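Local coordinates for iron-sulfur cluster assembly scaffold protein NifU (Fervidobacterium islandicum, PDB 6A6F), which probably receives sulfur from a cysteine desulfurase and takes part in iron-sulfur cluster assembly by the SUF system, holding a zinc ion in this crystal, at residues D39-Y44 with V55-H60; C62-A67 with P118-C123. All blocks are in the same frame, centred on the assembly; numbering follows the deposited sequence.

Contact 1 of 2, residues D39-Y44 with V55-H60; sequences DEVTLY and VKFEGH. With ZN (zinc ion), chain G.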
# COMPACT_ATOMS: atom_id res chain seq x y z
N ASP A 39 7.78 5.33 2.44
CA ASP A 39 7.37 5.24 1.03
C ASP A 39 8.60 5.12 0.13
O ASP A 39 9.60 5.81 0.35
CB ASP A 39 6.57 6.49 0.62
CG ASP A 39 5.37 6.71 1.48
OD1 ASP A 39 4.69 5.72 1.81
OD2 ASP A 39 5.08 7.87 1.80
N GLU A 40 8.51 4.24 -0.86
CA GLU A 40 9.59 4.06 -1.86
C GLU A 40 8.98 4.07 -3.23
O GLU A 40 7.94 3.50 -3.42
CB GLU A 40 10.28 2.72 -1.69
CG GLU A 40 11.14 2.69 -0.43
CD GLU A 40 11.84 1.35 -0.24
OE1 GLU A 40 12.64 1.26 0.72
OE2 GLU A 40 11.61 0.40 -1.06
N VAL A 41 9.62 4.73 -4.17
CA VAL A 41 9.20 4.62 -5.55
C VAL A 41 10.41 4.58 -6.50
O VAL A 41 11.36 5.35 -6.31
CB VAL A 41 8.25 5.76 -5.90
CG1 VAL A 41 8.96 7.11 -5.93
CG2 VAL A 41 7.56 5.49 -7.23
N THR A 42 10.37 3.69 -7.48
CA THR A 42 11.34 3.71 -8.57
C THR A 42 10.59 3.99 -9.85
O THR A 42 9.68 3.26 -10.20
CB THR A 42 12.05 2.36 -8.70
OG1 THR A 42 12.78 2.16 -7.50
CG2 THR A 42 13.05 2.33 -9.88
N LEU A 43 10.91 5.09 -10.51
CA LEU A 43 10.27 5.43 -11.75
C LEU A 43 11.10 4.95 -12.96
O LEU A 43 12.30 5.18 -13.02
CB LEU A 43 10.07 6.92 -11.82
CG LEU A 43 9.25 7.59 -10.74
CD1 LEU A 43 9.27 9.10 -10.98
CD2 LEU A 43 7.84 7.05 -10.84
N TYR A 44 10.43 4.36 -13.93
CA TYR A 44 11.05 3.88 -15.21
C TYR A 44 10.49 4.73 -16.37
O TYR A 44 9.29 4.88 -16.46
CB TYR A 44 10.69 2.39 -15.48
CG TYR A 44 11.29 1.47 -14.47
CD1 TYR A 44 10.67 1.28 -13.27
CD2 TYR A 44 12.53 0.85 -14.68
CE1 TYR A 44 11.22 0.45 -12.31
CE2 TYR A 44 13.09 0.05 -13.71
CZ TYR A 44 12.42 -0.14 -12.53
OH TYR A 44 12.93 -0.91 -11.55
N VAL A 55 5.81 5.44 -18.77
CA VAL A 55 6.29 5.53 -17.42
C VAL A 55 5.65 4.35 -16.61
O VAL A 55 4.47 4.11 -16.69
CB VAL A 55 5.94 6.88 -16.77
CG1 VAL A 55 6.70 7.04 -15.48
CG2 VAL A 55 6.29 8.07 -17.66
N LYS A 56 6.47 3.67 -15.85
CA LYS A 56 6.04 2.69 -14.88
C LYS A 56 6.75 2.96 -13.52
O LYS A 56 7.75 3.67 -13.45
CB LYS A 56 6.35 1.29 -15.38
CG LYS A 56 5.53 0.86 -16.55
CD LYS A 56 5.62 -0.67 -16.72
CE LYS A 56 4.85 -1.06 -17.96
NZ LYS A 56 3.48 -0.53 -17.87
N PHE A 57 6.22 2.40 -12.45
CA PHE A 57 6.88 2.47 -11.17
C PHE A 57 6.94 1.13 -10.45
O PHE A 57 6.00 0.30 -10.53
CB PHE A 57 6.22 3.51 -10.30
CG PHE A 57 4.97 3.06 -9.64
CD1 PHE A 57 3.78 3.02 -10.34
CD2 PHE A 57 4.98 2.65 -8.33
CE1 PHE A 57 2.63 2.54 -9.73
CE2 PHE A 57 3.82 2.20 -7.71
CZ PHE A 57 2.66 2.15 -8.41
N GLU A 58 8.02 0.97 -9.72
CA GLU A 58 8.13 -0.09 -8.74
C GLU A 58 8.25 0.51 -7.34
O GLU A 58 8.38 1.71 -7.16
CB GLU A 58 9.30 -1.03 -9.09
CG GLU A 58 8.84 -2.26 -9.84
CD GLU A 58 7.93 -3.19 -8.99
OE1 GLU A 58 7.85 -3.08 -7.73
OE2 GLU A 58 7.28 -4.05 -9.61
N GLY A 59 8.24 -0.38 -6.34
CA GLY A 59 8.25 0.00 -4.96
C GLY A 59 6.82 0.03 -4.44
O GLY A 59 5.89 -0.37 -5.13
N HIS A 60 6.67 0.49 -3.20
CA HIS A 60 5.36 0.63 -2.63
C HIS A 60 5.42 1.60 -1.50
O HIS A 60 6.49 2.00 -1.03
CB HIS A 60 4.82 -0.73 -2.16
CG HIS A 60 5.49 -1.25 -0.93
ND1 HIS A 60 6.74 -1.81 -0.96
CD2 HIS A 60 5.11 -1.23 0.37
CE1 HIS A 60 7.09 -2.16 0.26
NE2 HIS A 60 6.12 -1.82 1.10
ZN ZN G . 3.37 8.08 2.91
O HOH W 1 5.99 3.13 -5.15
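E58 O accepts the amide T42 N at 2.8 Å, nearly straight at 171°. The donor stands above the carbonyl plane, 39° out of it. The CA-H of V41 points at the same oxygen, and a water on E40 O adds a weak bond. E58 N returns a bond to T42 O, making T42 and E58 an antiparallel hydrogen-bonded pair. Y44 and K56 form another: Y44 N lies 2.8 Å from K56 O, and K56 N bonds to Y44 O. One more backbone bond, E40 N to H60 O at 3.0 Å, lies beyond the end of strand 51-58. The backbone of G59 (phi 95°) favours glycine.

On one face, F57 CB packs against V41 CG2 and L43 CD2, each at 3.9 Å. V41 CG2 stands anti to the backbone N, which brings it over to F57. On the other face the Y44 ring turns an edge to K56 O, which lies in its plane. Y44 CE1 touches E58 CB at 4.0 Å.

At the start of strand 39-48, D39 OD2 binds the zinc ion. These strands form a beta hairpin. Strand 28-34 flanks 39-48, helix 118-135 covers V41 and L43, and helix 63-76 meets F57.

Contact 2 of 2, residues C62-A67 with P118-C123; sequences CAISQA and PMRVKC. With ZN (zinc ion), chain G.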
# COMPACT_ATOMS: atom_id res chain seq x y z
N CYS A 62 2.43 4.19 1.21
CA CYS A 62 1.09 4.52 1.62
C CYS A 62 0.10 4.79 0.42
O CYS A 62 0.50 4.90 -0.77
CB CYS A 62 1.14 5.70 2.57
SG CYS A 62 1.41 7.34 1.87
N ALA A 63 -1.17 4.91 0.74
CA ALA A 63 -2.17 5.18 -0.25
C ALA A 63 -2.02 6.54 -0.94
O ALA A 63 -2.35 6.67 -2.13
CB ALA A 63 -3.56 5.04 0.38
N ILE A 64 -1.54 7.54 -0.23
CA ILE A 64 -1.36 8.85 -0.76
C ILE A 64 -0.18 8.89 -1.74
O ILE A 64 -0.34 9.46 -2.85
CB ILE A 64 -1.17 9.89 0.36
CG1 ILE A 64 -2.47 10.08 1.16
CG2 ILE A 64 -0.76 11.23 -0.23
CD1 ILE A 64 -2.29 10.98 2.37
N SER A 65 0.97 8.30 -1.36
CA SER A 65 2.11 8.22 -2.28
C SER A 65 1.82 7.37 -3.54
O SER A 65 2.21 7.77 -4.62
CB SER A 65 3.40 7.69 -1.59
OG SER A 65 3.23 6.30 -1.23
N GLN A 66 1.12 6.24 -3.39
CA GLN A 66 0.76 5.37 -4.51
C GLN A 66 -0.32 6.02 -5.41
O GLN A 66 -0.17 5.98 -6.65
CB GLN A 66 0.31 3.95 -4.10
CG GLN A 66 1.38 3.12 -3.40
CD GLN A 66 1.03 1.63 -3.16
OE1 GLN A 66 1.91 0.88 -2.80
NE2 GLN A 66 -0.22 1.20 -3.37
N ALA A 67 -1.35 6.62 -4.81
CA ALA A 67 -2.35 7.39 -5.56
C ALA A 67 -1.72 8.53 -6.35
O ALA A 67 -1.96 8.67 -7.54
CB ALA A 67 -3.45 7.92 -4.66
N PRO A 118 0.84 18.43 6.87
CA PRO A 118 2.24 18.57 6.57
C PRO A 118 3.05 17.27 6.47
O PRO A 118 3.95 17.19 5.67
CB PRO A 118 2.77 19.44 7.73
CG PRO A 118 1.70 19.39 8.78
CD PRO A 118 0.44 19.30 8.00
N MET A 119 2.77 16.26 7.28
CA MET A 119 3.52 15.02 7.10
C MET A 119 3.17 14.30 5.78
O MET A 119 4.09 13.83 5.07
CB MET A 119 3.40 14.09 8.32
CG MET A 119 4.57 14.27 9.30
SD MET A 119 4.50 13.07 10.64
CE MET A 119 3.12 13.68 11.63
N ARG A 120 1.88 14.31 5.42
CA ARG A 120 1.42 13.65 4.19
C ARG A 120 1.74 14.42 2.90
O ARG A 120 1.70 13.86 1.82
CB ARG A 120 -0.08 13.34 4.28
CG ARG A 120 -0.50 12.68 5.57
CD ARG A 120 0.41 11.50 5.97
NE ARG A 120 0.36 10.41 5.02
CZ ARG A 120 -0.55 9.45 5.02
NH1 ARG A 120 -0.49 8.52 4.08
NH2 ARG A 120 -1.54 9.44 5.90
N VAL A 121 2.07 15.68 3.01
CA VAL A 121 2.55 16.44 1.89
C VAL A 121 3.76 15.80 1.25
O VAL A 121 3.93 15.84 0.04
CB VAL A 121 2.88 17.89 2.32
CG1 VAL A 121 3.67 18.61 1.24
CG2 VAL A 121 1.60 18.65 2.58
N LYS A 122 4.62 15.19 2.05
CA LYS A 122 5.77 14.48 1.53
C LYS A 122 5.43 13.22 0.75
O LYS A 122 6.18 12.87 -0.14
CB LYS A 122 6.70 14.09 2.68
CG LYS A 122 7.59 15.25 3.10
CD LYS A 122 7.13 15.90 4.39
CE LYS A 122 8.33 16.14 5.31
NZ LYS A 122 8.93 14.81 5.51
N CYS A 123 4.35 12.54 1.14
CA CYS A 123 3.82 11.39 0.46
C CYS A 123 3.29 11.78 -0.93
O CYS A 123 3.64 11.16 -1.90
CB CYS A 123 2.71 10.71 1.30
SG CYS A 123 3.20 10.40 3.04
ZN ZN G . 3.37 8.08 2.91
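Metal bonds join C62 and C123 across the contact. C62 SG and C123 SG each lie 2.3 Å from the zinc ion. C123 CB also packs 3.7 Å from C62 SG.

Three N-H groups point at these sulfurs. R120 lies in the helix of C123, and its chain kinks twice (chi2 -47°, chi3 -64°). The bend brings its guanidinium edge to both cysteine sulfurs. R120 NH1 gives a weak bond to C62 SG at 3.1 Å. R120 NE points at C123 SG, 3.5 Å away and close to the guanidinium plane. R120 NH2 bonds to Y6 OH, which helps fix the group's rotation. C62 is the N-cap of helix 63-76, and its SG accepts from S65 N at 3.4 Å.

Van der Waals contacts fill the rest. I64 CD1 sits over the centre of one guanidinium face, 3.5 Å from R120 CZ. I64 CG2 meets C123 CB at 3.8 Å. Separately, S65 CA makes a CA-H...O contact with C123 O at 3.3 Å.

A leucine in place of R120 would probably leave C62 SG and C123 SG without its N-H donors and Y6 OH without its mate.

C62 and C123, with C37 and D39, make a three-cysteine, one-aspartate zinc site, as in SufU-type proteins. R120 would probably offset part of the negative charge of this ligand set, and the helix start would add to this at C62.

The zinc ion joins the two contacts. D39 OD2 of contact 1 binds it at 2.0 Å, alongside C62 and C123 of contact 2, and C37 supplies the fourth ligand. The contact centres lie about 14 Å apart, yet the segments touch. D39 OD1 is 2.8 Å from C62 N, a probable hydrogen bond, so one carboxylate meets both the metal and the backbone next to a cysteine ligand. N34 also bonds to D39 OD2. Along the chain the hairpin of contact 1 closes first. Strand 51-58 then leads into helix 63-76 of contact 2, and the side chains of H60 and Q66 pack at the turn.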